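Local coordinates for arginase (Trypanosoma brucei brucei, PDB 4RHJ), which is of unknown function but adopts the arginase-deacetylase fold, having evolved without the binuclear manganese cluster of a typical arginase, at residues Ser23-Asn28 / Leu124-Glu129; Ala47-Gly52 / Thr128-Lys133; Gly84-Pro89 / Pro97-Gly102; Gln103-Asp106 / Glu112-Thr115. All coordinates share one frame; numbering follows the deposited sequence.

The four contacts follow one chain from a buried sheet-helix interface to its surface. Contact 2 is the fully buried one, where strand 46-50 receives a leucine of helix 116-131. Contact 1 uses the same helix against helix 23-30 and is partly buried, and there a carboxylate joins the apolar atoms. Contact 3, also partly buried, sets a loop against strand 95-103, the neighbour of strand 46-50, with two proline rings in the interface. Contact 4 lies at the surface, closing the loop between strand 95-103 and helix 116-131. None has a hydrogen bond between its segments, yet only contact 2 is purely hydrocarbon in buried surroundings.

Contact 1 (Ser23-Asn28 / Leu124-Glu129); sequences SKFLMN and LEASTE
Phe25 turns the edge of its ring toward Ala126, and Leu26, one residue on, lies across the end of Glu125; these two pairs carry the meeting of helix 23-30 with helix 116-131. The phenyl CE2 comes within 3.5 Å of Ala126 CB, a methyl that sits near the plane of the ring and not over either face. With its CG anti to the backbone N (chi1 175°), Phe25 sends the ring out beside its own carbonyl carbon, and from there the far end of the ring gains on the opposite helix. A methyl is all that Ala126 sets against the ring, and the segments come nearest at Leu26 and Ala126, whose CA atoms are 7.1 Å apart. Leu26 and Glu125 run at about a right angle to each other. One methyl does the touching: Leu26 CD2 is 3.4 Å from Glu125 OE2 and 3.6 Å from Glu125 CD, while the glutamate chain stays extended beyond CG. Within helix 116-131, Thr128 OG1 adds a second donor to Leu124 O, 2.8 Å away and tilted from the carbonyl plane, beside the helical bond from Thr128 N. Met104 touches both Phe25 and Ala126, extending the apolar half of the interface, whereas Glu125 also meets Lys30 from the other helix. The chemistry is therefore graded: hydrocarbon against hydrocarbon where Phe25 and Ala126 are buried, and a methyl beside a carboxylate where Glu125 is partly exposed. The methyl can offer that carboxylate no hydrogen bond; its charge may be eased by solvent and perhaps by Lys30.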
loop_
_atom_site.group_PDB
_atom_site.type_symbol
_atom_site.label_atom_id
_atom_site.label_comp_id
_atom_site.label_asym_id
_atom_site.label_seq_id
_atom_site.Cartn_x
_atom_site.Cartn_y
_atom_site.Cartn_z
ATOM N N SER A 23 -7.577 -11.216 -37.715
ATOM C CA SER A 23 -8.170 -12.244 -38.563
ATOM C C SER A 23 -8.349 -13.563 -37.825
ATOM O O SER A 23 -9.457 -14.103 -37.755
ATOM C CB SER A 23 -7.311 -12.451 -39.811
ATOM O OG SER A 23 -7.684 -13.631 -40.503
ATOM N N LYS A 24 -7.255 -14.052 -37.250
ATOM C CA LYS A 24 -7.261 -15.282 -36.473
ATOM C C LYS A 24 -8.114 -15.144 -35.220
ATOM O O LYS A 24 -8.754 -16.109 -34.812
ATOM C CB LYS A 24 -5.831 -15.687 -36.100
ATOM C CG LYS A 24 -5.713 -16.876 -35.137
ATOM C CD LYS A 24 -4.251 -17.264 -34.887
ATOM C CE LYS A 24 -4.096 -18.167 -33.669
ATOM N NZ LYS A 24 -2.666 -18.462 -33.356
ATOM N N PHE A 25 -8.130 -13.958 -34.608
ATOM C CA PHE A 25 -9.029 -13.736 -33.476
ATOM C C PHE A 25 -10.453 -13.692 -34.000
ATOM O O PHE A 25 -11.355 -14.317 -33.444
ATOM C CB PHE A 25 -8.715 -12.439 -32.710
ATOM C CG PHE A 25 -9.716 -12.133 -31.615
ATOM C CD1 PHE A 25 -9.609 -12.738 -30.372
ATOM C CD2 PHE A 25 -10.779 -11.272 -31.843
ATOM C CE1 PHE A 25 -10.525 -12.482 -29.374
ATOM C CE2 PHE A 25 -11.693 -11.015 -30.851
ATOM C CZ PHE A 25 -11.567 -11.628 -29.611
ATOM N N LEU A 26 -10.638 -12.947 -35.083
ATOM C CA LEU A 26 -11.939 -12.814 -35.716
ATOM C C LEU A 26 -12.508 -14.158 -36.171
ATOM O O LEU A 26 -13.661 -14.460 -35.873
ATOM C CB LEU A 26 -11.843 -11.841 -36.890
ATOM C CG LEU A 26 -11.493 -10.422 -36.427
ATOM C CD1 LEU A 26 -11.324 -9.482 -37.604
ATOM C CD2 LEU A 26 -12.544 -9.906 -35.444
ATOM N N MET A 27 -11.699 -14.955 -36.874
ATOM C CA MET A 27 -12.091 -16.294 -37.335
ATOM C C MET A 27 -12.560 -17.163 -36.182
ATOM O O MET A 27 -13.412 -18.032 -36.341
ATOM C CB MET A 27 -10.922 -16.985 -38.060
ATOM C CG MET A 27 -10.567 -18.388 -37.533
ATOM S SD MET A 27 -8.894 -18.575 -36.853
ATOM C CE MET A 27 -7.916 -18.811 -38.333
ATOM N N ASN A 28 -11.993 -16.900 -35.015
ATOM C CA ASN A 28 -12.245 -17.667 -33.810
ATOM C C ASN A 28 -13.521 -17.252 -33.064
ATOM O O ASN A 28 -14.284 -18.110 -32.614
ATOM C CB ASN A 28 -11.039 -17.543 -32.883
ATOM C CG ASN A 28 -11.190 -18.348 -31.625
ATOM O OD1 ASN A 28 -11.429 -17.806 -30.546
ATOM N ND2 ASN A 28 -11.054 -19.657 -31.754
ATOM N N LEU A 124 -15.643 -3.866 -31.576
ATOM C CA LEU A 124 -17.071 -3.748 -31.802
ATOM C C LEU A 124 -17.593 -5.064 -32.372
ATOM O O LEU A 124 -18.646 -5.537 -32.004
ATOM C CB LEU A 124 -17.345 -2.572 -32.743
ATOM C CG LEU A 124 -18.700 -1.897 -32.909
ATOM C CD1 LEU A 124 -18.958 -0.862 -31.822
ATOM C CD2 LEU A 124 -18.790 -1.284 -34.301
ATOM N N GLU A 125 -16.831 -5.664 -33.272
ATOM C CA GLU A 125 -17.249 -6.913 -33.899
ATOM C C GLU A 125 -17.154 -8.113 -32.960
ATOM O O GLU A 125 -18.033 -8.975 -32.959
ATOM C CB GLU A 125 -16.417 -7.174 -35.149
ATOM C CG GLU A 125 -16.130 -8.629 -35.382
ATOM C CD GLU A 125 -15.686 -8.876 -36.779
ATOM O OE1 GLU A 125 -15.563 -7.881 -37.524
ATOM O OE2 GLU A 125 -15.470 -10.053 -37.128
ATOM N N ALA A 126 -16.086 -8.175 -32.169
ATOM C CA ALA A 126 -15.969 -9.197 -31.135
ATOM C C ALA A 126 -17.107 -9.088 -30.122
ATOM O O ALA A 126 -17.826 -10.054 -29.890
ATOM C CB ALA A 126 -14.635 -9.088 -30.430
ATOM N N SER A 127 -17.270 -7.909 -29.533
ATOM C CA SER A 127 -18.278 -7.694 -28.505
ATOM C C SER A 127 -19.668 -8.049 -29.027
ATOM O O SER A 127 -20.439 -8.753 -28.365
ATOM C CB SER A 127 -18.239 -6.247 -28.021
ATOM O OG SER A 127 -18.391 -5.341 -29.100
ATOM N N THR A 128 -19.974 -7.564 -30.224
ATOM C CA THR A 128 -21.212 -7.917 -30.920
ATOM C C THR A 128 -21.397 -9.440 -31.080
ATOM O O THR A 128 -22.498 -9.974 -30.887
ATOM C CB THR A 128 -21.259 -7.268 -32.318
ATOM O OG1 THR A 128 -21.419 -5.845 -32.200
ATOM C CG2 THR A 128 -22.406 -7.830 -33.117
ATOM N N GLU A 129 -20.312 -10.131 -31.419
ATOM C CA GLU A 129 -20.368 -11.565 -31.687
ATOM C C GLU A 129 -20.278 -12.379 -30.401
ATOM O O GLU A 129 -20.508 -13.582 -30.405
ATOM C CB GLU A 129 -19.252 -11.986 -32.649
ATOM C CG GLU A 129 -19.527 -13.278 -33.404
ATOM C CD GLU A 129 -19.959 -13.058 -34.851
ATOM O OE1 GLU A 129 -20.174 -11.901 -35.258
ATOM O OE2 GLU A 129 -20.074 -14.047 -35.600
#

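Contact 2 (Ala47-Gly52 / Thr128-Lys133); sequences ALFGYG and TELLEK
Strand 46-50 comes closest to segment 128-133 where the CA atoms of Ala47 and Leu130 are 6.8 Å apart, toward the C-terminal end of helix 116-131. Ala47 and Phe49 both direct their CB atoms at the helix, and the intervening Leu48 directs its own away, as an extended strand requires. Leu130 is the one residue of 128-133 that answers them. Its CD1 lies 3.6 Å from Ala47 CB, and CD2 stands almost as near to the same methyl, at 3.7 Å, so the leucine fork straddles the alanine. CD1 does a second job, since it is also 3.7 Å from Phe49 CD1, approaching the ring at its edge and close to its plane. Phe49 holds its CG between its backbone N and carbonyl carbon (chi1 61°), a setting that swings the ring to meet the leucine at an oblique angle. Neighbouring strands close the surroundings: Leu130 and Phe49 both touch Cys101 of strand 95-103, and Ala47 shares backbone hydrogen bonds with Val136 and Val138 of strand 136-140. Three buried residues thus meet through carbon atoms alone. With no polar pair to fix a direction, this interface depends on the fit of shapes and on the exclusion of water, the usual means by which a helix is laid on the central sheet of an alpha/beta fold.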
loop_
_atom_site.group_PDB
_atom_site.type_symbol
_atom_site.label_atom_id
_atom_site.label_comp_id
_atom_site.label_asym_id
_atom_site.label_seq_id
_atom_site.Cartn_x
_atom_site.Cartn_y
_atom_site.Cartn_z
ATOM N N ALA A 47 -17.342 -14.484 -21.578
ATOM C CA ALA A 47 -16.360 -14.660 -22.651
ATOM C C ALA A 47 -15.235 -13.628 -22.572
ATOM O O ALA A 47 -15.469 -12.419 -22.560
ATOM C CB ALA A 47 -17.023 -14.587 -23.991
ATOM N N LEU A 48 -14.011 -14.139 -22.571
ATOM C CA LEU A 48 -12.817 -13.371 -22.257
ATOM C C LEU A 48 -11.974 -13.111 -23.492
ATOM O O LEU A 48 -11.725 -14.014 -24.273
ATOM C CB LEU A 48 -11.962 -14.128 -21.220
ATOM C CG LEU A 48 -11.933 -13.823 -19.725
ATOM C CD1 LEU A 48 -10.791 -12.878 -19.385
ATOM C CD2 LEU A 48 -13.244 -13.260 -19.227
ATOM N N PHE A 49 -11.502 -11.886 -23.667
ATOM C CA PHE A 49 -10.441 -11.688 -24.627
ATOM C C PHE A 49 -9.484 -10.601 -24.178
ATOM O O PHE A 49 -9.754 -9.875 -23.233
ATOM C CB PHE A 49 -11.011 -11.396 -26.013
ATOM C CG PHE A 49 -11.857 -10.169 -26.095
ATOM C CD1 PHE A 49 -13.223 -10.252 -25.931
ATOM C CD2 PHE A 49 -11.292 -8.949 -26.389
ATOM C CE1 PHE A 49 -14.004 -9.132 -26.026
ATOM C CE2 PHE A 49 -12.052 -7.836 -26.494
ATOM C CZ PHE A 49 -13.422 -7.921 -26.308
ATOM N N GLY A 50 -8.339 -10.535 -24.853
ATOM C CA GLY A 50 -7.306 -9.571 -24.546
ATOM C C GLY A 50 -7.299 -8.451 -25.552
ATOM O O GLY A 50 -7.236 -8.680 -26.747
ATOM N N TYR A 51 -7.363 -7.234 -25.043
ATOM C CA TYR A 51 -7.465 -6.042 -25.850
ATOM C C TYR A 51 -6.238 -5.138 -25.615
ATOM O O TYR A 51 -5.871 -4.874 -24.474
ATOM C CB TYR A 51 -8.775 -5.316 -25.509
ATOM C CG TYR A 51 -9.035 -4.053 -26.306
ATOM C CD1 TYR A 51 -9.399 -4.114 -27.642
ATOM C CD2 TYR A 51 -8.925 -2.808 -25.710
ATOM C CE1 TYR A 51 -9.634 -2.969 -28.363
ATOM C CE2 TYR A 51 -9.171 -1.666 -26.417
ATOM C CZ TYR A 51 -9.517 -1.744 -27.742
ATOM O OH TYR A 51 -9.761 -0.585 -28.443
ATOM N N GLY A 52 -5.607 -4.654 -26.682
ATOM C CA GLY A 52 -4.309 -4.010 -26.535
ATOM C C GLY A 52 -4.172 -2.587 -27.028
ATOM O O GLY A 52 -3.064 -2.128 -27.243
ATOM N N THR A 128 -19.974 -7.564 -30.224
ATOM C CA THR A 128 -21.212 -7.917 -30.920
ATOM C C THR A 128 -21.397 -9.440 -31.080
ATOM O O THR A 128 -22.498 -9.974 -30.887
ATOM C CB THR A 128 -21.259 -7.268 -32.318
ATOM O OG1 THR A 128 -21.419 -5.845 -32.200
ATOM C CG2 THR A 128 -22.406 -7.830 -33.117
ATOM N N GLU A 129 -20.312 -10.131 -31.419
ATOM C CA GLU A 129 -20.368 -11.565 -31.687
ATOM C C GLU A 129 -20.278 -12.379 -30.401
ATOM O O GLU A 129 -20.508 -13.582 -30.405
ATOM C CB GLU A 129 -19.252 -11.986 -32.649
ATOM C CG GLU A 129 -19.527 -13.278 -33.404
ATOM C CD GLU A 129 -19.959 -13.058 -34.851
ATOM O OE1 GLU A 129 -20.174 -11.901 -35.258
ATOM O OE2 GLU A 129 -20.074 -14.047 -35.600
ATOM N N LEU A 130 -19.941 -11.715 -29.304
ATOM C CA LEU A 130 -19.960 -12.344 -27.988
ATOM C C LEU A 130 -21.318 -12.154 -27.323
ATOM O O LEU A 130 -21.827 -13.042 -26.628
ATOM C CB LEU A 130 -18.856 -11.773 -27.093
ATOM C CG LEU A 130 -17.477 -12.343 -27.407
ATOM C CD1 LEU A 130 -16.439 -11.954 -26.356
ATOM C CD2 LEU A 130 -17.559 -13.860 -27.603
ATOM N N LEU A 131 -21.889 -10.975 -27.550
ATOM C CA LEU A 131 -23.175 -10.593 -26.993
ATOM C C LEU A 131 -24.318 -11.274 -27.715
ATOM O O LEU A 131 -25.334 -11.580 -27.104
ATOM C CB LEU A 131 -23.366 -9.080 -27.058
ATOM C CG LEU A 131 -22.608 -8.238 -26.047
ATOM C CD1 LEU A 131 -22.829 -6.770 -26.338
ATOM C CD2 LEU A 131 -23.055 -8.601 -24.647
ATOM N N GLU A 132 -24.162 -11.502 -29.015
ATOM C CA GLU A 132 -25.196 -12.190 -29.763
ATOM C C GLU A 132 -25.427 -13.567 -29.156
ATOM O O GLU A 132 -26.571 -14.015 -29.027
ATOM C CB GLU A 132 -24.827 -12.295 -31.245
ATOM C CG GLU A 132 -25.180 -11.059 -32.026
ATOM C CD GLU A 132 -24.682 -11.098 -33.455
ATOM O OE1 GLU A 132 -24.591 -12.199 -34.035
ATOM O OE2 GLU A 132 -24.386 -10.018 -34.000
ATOM N N LYS A 133 -24.344 -14.214 -28.734
ATOM C CA LYS A 133 -24.426 -15.595 -28.260
ATOM C C LYS A 133 -24.720 -15.734 -26.763
ATOM O O LYS A 133 -24.730 -16.834 -26.232
ATOM C CB LYS A 133 -23.133 -16.343 -28.586
ATOM C CG LYS A 133 -22.634 -16.235 -30.010
ATOM C CD LYS A 133 -21.302 -16.970 -30.142
ATOM C CE LYS A 133 -20.764 -16.973 -31.570
ATOM N NZ LYS A 133 -21.376 -18.032 -32.424
#

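Contact 3 (Gly84-Pro89 / Pro97-Gly102)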
loop_
_atom_site.group_PDB
_atom_site.type_symbol
_atom_site.label_atom_id
_atom_site.label_comp_id
_atom_site.label_asym_id
_atom_site.label_seq_id
_atom_site.Cartn_x
_atom_site.Cartn_y
_atom_site.Cartn_z
ATOM N N GLY A 84 -16.290 -24.778 -27.280
ATOM C CA GLY A 84 -17.696 -24.855 -26.923
ATOM C C GLY A 84 -18.446 -26.000 -27.588
ATOM O O GLY A 84 -18.013 -26.521 -28.620
ATOM N N PRO A 85 -19.603 -26.379 -27.021
ATOM C CA PRO A 85 -20.278 -25.714 -25.898
ATOM C C PRO A 85 -19.788 -26.093 -24.489
ATOM O O PRO A 85 -19.119 -27.109 -24.284
ATOM C CB PRO A 85 -21.736 -26.140 -26.078
ATOM C CG PRO A 85 -21.657 -27.449 -26.741
ATOM C CD PRO A 85 -20.428 -27.449 -27.604
ATOM N N ILE A 86 -20.143 -25.244 -23.525
ATOM C CA ILE A 86 -19.804 -25.442 -22.120
ATOM C C ILE A 86 -21.095 -25.670 -21.324
ATOM O O ILE A 86 -22.170 -25.242 -21.748
ATOM C CB ILE A 86 -19.021 -24.226 -21.539
ATOM C CG1 ILE A 86 -17.968 -23.713 -22.532
ATOM C CG2 ILE A 86 -18.384 -24.580 -20.197
ATOM C CD1 ILE A 86 -17.369 -22.378 -22.150
ATOM N N GLU A 87 -20.995 -26.345 -20.180
ATOM C CA GLU A 87 -22.183 -26.744 -19.426
ATOM C C GLU A 87 -22.419 -25.847 -18.216
ATOM O O GLU A 87 -21.485 -25.296 -17.653
ATOM C CB GLU A 87 -22.062 -28.204 -18.981
ATOM C CG GLU A 87 -23.368 -28.843 -18.544
ATOM C CD GLU A 87 -23.150 -30.070 -17.674
ATOM O OE1 GLU A 87 -21.986 -30.510 -17.553
ATOM O OE2 GLU A 87 -24.136 -30.587 -17.103
ATOM N N CYS A 88 -23.682 -25.714 -17.827
ATOM C CA CYS A 88 -24.088 -24.862 -16.718
ATOM C C CYS A 88 -24.039 -25.624 -15.394
ATOM O O CYS A 88 -24.500 -26.758 -15.326
ATOM C CB CYS A 88 -25.500 -24.318 -16.970
ATOM S SG CYS A 88 -26.175 -23.172 -15.728
ATOM N N PRO A 89 -23.464 -25.004 -14.342
ATOM C CA PRO A 89 -23.451 -25.537 -12.968
ATOM C C PRO A 89 -24.872 -25.642 -12.390
ATOM O O PRO A 89 -25.784 -25.085 -13.004
ATOM C CB PRO A 89 -22.607 -24.507 -12.193
ATOM C CG PRO A 89 -21.833 -23.766 -13.233
ATOM C CD PRO A 89 -22.694 -23.750 -14.454
ATOM N N PRO A 97 -17.871 -20.645 -15.344
ATOM C CA PRO A 97 -17.311 -21.069 -16.632
ATOM C C PRO A 97 -16.967 -19.923 -17.582
ATOM O O PRO A 97 -17.852 -19.272 -18.126
ATOM C CB PRO A 97 -18.427 -21.946 -17.218
ATOM C CG PRO A 97 -19.192 -22.423 -16.045
ATOM C CD PRO A 97 -19.207 -21.233 -15.134
ATOM N N VAL A 98 -15.681 -19.703 -17.811
ATOM C CA VAL A 98 -15.283 -18.598 -18.659
ATOM C C VAL A 98 -14.570 -19.051 -19.927
ATOM O O VAL A 98 -13.653 -19.878 -19.912
ATOM C CB VAL A 98 -14.402 -17.599 -17.890
ATOM C CG1 VAL A 98 -13.588 -16.737 -18.848
ATOM C CG2 VAL A 98 -15.265 -16.735 -16.970
ATOM N N LEU A 99 -15.030 -18.467 -21.025
ATOM C CA LEU A 99 -14.585 -18.769 -22.370
ATOM C C LEU A 99 -13.417 -17.890 -22.804
ATOM O O LEU A 99 -13.586 -16.691 -22.986
ATOM C CB LEU A 99 -15.758 -18.577 -23.328
ATOM C CG LEU A 99 -15.449 -18.726 -24.801
ATOM C CD1 LEU A 99 -15.275 -20.209 -25.090
ATOM C CD2 LEU A 99 -16.553 -18.088 -25.629
ATOM N N ASN A 100 -12.242 -18.490 -22.985
ATOM C CA ASN A 100 -11.061 -17.752 -23.434
ATOM C C ASN A 100 -10.973 -17.542 -24.948
ATOM O O ASN A 100 -10.651 -18.475 -25.697
ATOM C CB ASN A 100 -9.781 -18.452 -22.980
ATOM C CG ASN A 100 -8.532 -17.735 -23.472
ATOM O OD1 ASN A 100 -8.504 -16.507 -23.537
ATOM N ND2 ASN A 100 -7.501 -18.495 -23.825
ATOM N N CYS A 101 -11.229 -16.314 -25.392
ATOM C CA CYS A 101 -11.083 -15.994 -26.808
ATOM C C CYS A 101 -9.684 -15.479 -27.114
ATOM O O CYS A 101 -9.400 -15.110 -28.251
ATOM C CB CYS A 101 -12.124 -14.960 -27.254
ATOM S SG CYS A 101 -13.846 -15.479 -27.099
ATOM N N GLY A 102 -8.819 -15.431 -26.105
ATOM C CA GLY A 102 -7.444 -15.008 -26.315
ATOM C C GLY A 102 -7.242 -13.559 -26.742
ATOM O O GLY A 102 -8.131 -12.725 -26.615
#
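Ile86 reaches Pro97 and Leu99 with separate branches, divided by a first torsion (chi1 -42°) that lays CG1 beside the backbone N and CG2 anti to it. CG2 is thereby offered to the proline ring, 4.0 Å from Pro97 CB, and the two side chains pass each other at a slant. The other branch runs on almost fully extended from CG1, carrying CD1 to 4.2 Å from Leu99 CD1. Leu99 meets it with the end of its side chain, although its CB does not head directly for the loop. Farther along, two proline rings reach toward each other: Pro89 CD is 4.1 Å from Pro97 CG, and Pro89 CG is equally distant from Pro97 CD. Between these apolar touches the backbone of the loop adds a polar neighbour, Glu87 O, 4.0 Å from Pro97 CG. Pro97, a buried ring, is thus touched by both Ile86 and Pro89 and shares in most of the contacts. At the other end of the strand segment, Asn100 OD1 accepts from Gly102 N at 2.8 Å, with the donor well above the amide carbonyl plane, an Asx turn that bends the chain near the end of strand 95-103. Ile86 and Pro97 also touch His81 of strand 77-81, while Leu99 packs on Ala47 of strand 46-50. The arrangement belongs to a connection between adjacent parallel strands, 77-81 and 95-103, that contains no helix: its loop folds back over one face of the second strand near the edge of the parallel arginase-fold sheet.

Contact 4 (Gln103-Asp106 / Glu112-Thr115); sequences QMLD and ETPT
Leu105 meets Pro114 and Thr113 across a loop that turns back on itself, and the residues leading to it set the stage. Gln103 closes strand 95-103 and turns its side chain to helix 62-66, touching Leu62 and Asp63. Met104 follows, its backbone N hydrogen-bonded to Gly50 O at 2.9 Å, and its buried side chain packs on Trp119 of helix 116-131. At Leu105 the chain presents its contact. The CG stands roughly anti to the backbone N (chi1 -156°), a torsion that carries the two methyls over to the returning chain. There they divide the work. CD1 lies 3.8 Å from Pro114 CD, the side-chain carbon that closes the ring on the nitrogen, and leucine and ring meet at a slant; CD2 is turned to Thr113, with Thr113 CG2 4.4 Å away, a looser approach at the margin. The threonine thus shows the leucine its methyl. Asp106 completes the segment, its backbone hydrogen-bonded to Met21 and its side chain touching Lys24 of helix 23-30. The contact is apolar but small, burying 93 Å² in all, and lies at the surface. Immediately after Pro114, Thr115 takes the N-cap position of helix 116-131, its hydroxyl making a weak bond to Asp117 N. Pro114 itself rests on Trp119 in the first turns of that helix, and on Phe22 just ahead of helix 23-30, which places the contact where strand 95-103 ends and these two helices begin.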
loop_
_atom_site.group_PDB
_atom_site.type_symbol
_atom_site.label_atom_id
_atom_site.label_comp_id
_atom_site.label_asym_id
_atom_site.label_seq_id
_atom_site.Cartn_x
_atom_site.Cartn_y
_atom_site.Cartn_z
ATOM N N GLN A 103 -6.056 -13.264 -27.271
ATOM C CA GLN A 103 -5.687 -11.900 -27.642
ATOM C C GLN A 103 -6.210 -11.484 -29.013
ATOM O O GLN A 103 -6.133 -12.250 -29.973
ATOM C CB GLN A 103 -4.159 -11.739 -27.628
ATOM C CG GLN A 103 -3.507 -11.759 -26.254
ATOM C CD GLN A 103 -3.777 -10.501 -25.458
ATOM O OE1 GLN A 103 -4.449 -9.596 -25.929
ATOM N NE2 GLN A 103 -3.257 -10.443 -24.237
ATOM N N MET A 104 -6.719 -10.260 -29.102
ATOM C CA MET A 104 -7.013 -9.631 -30.390
ATOM C C MET A 104 -5.835 -9.733 -31.372
ATOM O O MET A 104 -5.980 -10.177 -32.508
ATOM C CB MET A 104 -7.368 -8.161 -30.185
ATOM C CG MET A 104 -8.636 -7.921 -29.451
ATOM S SD MET A 104 -9.768 -7.005 -30.478
ATOM C CE MET A 104 -11.315 -7.533 -29.788
ATOM N N LEU A 105 -4.663 -9.324 -30.914
ATOM C CA LEU A 105 -3.483 -9.217 -31.761
ATOM C C LEU A 105 -2.772 -10.563 -31.915
ATOM O O LEU A 105 -2.265 -11.118 -30.942
ATOM C CB LEU A 105 -2.533 -8.166 -31.167
ATOM C CG LEU A 105 -1.494 -7.395 -31.982
ATOM C CD1 LEU A 105 -2.109 -6.813 -33.219
ATOM C CD2 LEU A 105 -0.903 -6.277 -31.134
ATOM N N ASP A 106 -2.738 -11.096 -33.131
ATOM C CA ASP A 106 -1.977 -12.318 -33.364
ATOM C C ASP A 106 -0.480 -12.046 -33.301
ATOM O O ASP A 106 0.068 -11.344 -34.145
ATOM C CB ASP A 106 -2.326 -12.945 -34.712
ATOM C CG ASP A 106 -1.519 -14.207 -34.995
ATOM O OD1 ASP A 106 -0.822 -14.703 -34.088
ATOM O OD2 ASP A 106 -1.590 -14.718 -36.128
ATOM N N GLU A 112 2.185 -5.100 -38.284
ATOM C CA GLU A 112 1.264 -4.018 -38.628
ATOM C C GLU A 112 0.220 -3.818 -37.546
ATOM O O GLU A 112 -0.900 -4.322 -37.648
ATOM C CB GLU A 112 0.564 -4.291 -39.959
ATOM C CG GLU A 112 1.476 -4.329 -41.168
ATOM C CD GLU A 112 2.375 -5.542 -41.174
ATOM O OE1 GLU A 112 2.168 -6.425 -40.320
ATOM O OE2 GLU A 112 3.290 -5.609 -42.021
ATOM N N THR A 113 0.588 -3.071 -36.513
ATOM C CA THR A 113 -0.311 -2.802 -35.401
ATOM C C THR A 113 -1.442 -1.878 -35.827
ATOM O O THR A 113 -1.213 -0.850 -36.453
ATOM C CB THR A 113 0.439 -2.180 -34.207
ATOM O OG1 THR A 113 1.319 -1.148 -34.675
ATOM C CG2 THR A 113 1.250 -3.239 -33.473
ATOM N N PRO A 114 -2.677 -2.255 -35.486
ATOM C CA PRO A 114 -3.902 -1.563 -35.892
ATOM C C PRO A 114 -3.961 -0.090 -35.506
ATOM O O PRO A 114 -3.164 0.411 -34.711
ATOM C CB PRO A 114 -4.998 -2.339 -35.159
ATOM C CG PRO A 114 -4.414 -3.680 -34.966
ATOM C CD PRO A 114 -2.970 -3.463 -34.699
ATOM N N THR A 115 -4.930 0.592 -36.101
ATOM C CA THR A 115 -5.221 1.981 -35.813
ATOM C C THR A 115 -6.388 1.997 -34.848
ATOM O O THR A 115 -6.921 0.955 -34.541
ATOM C CB THR A 115 -5.562 2.750 -37.082
ATOM O OG1 THR A 115 -6.861 2.357 -37.535
ATOM C CG2 THR A 115 -4.534 2.446 -38.164
#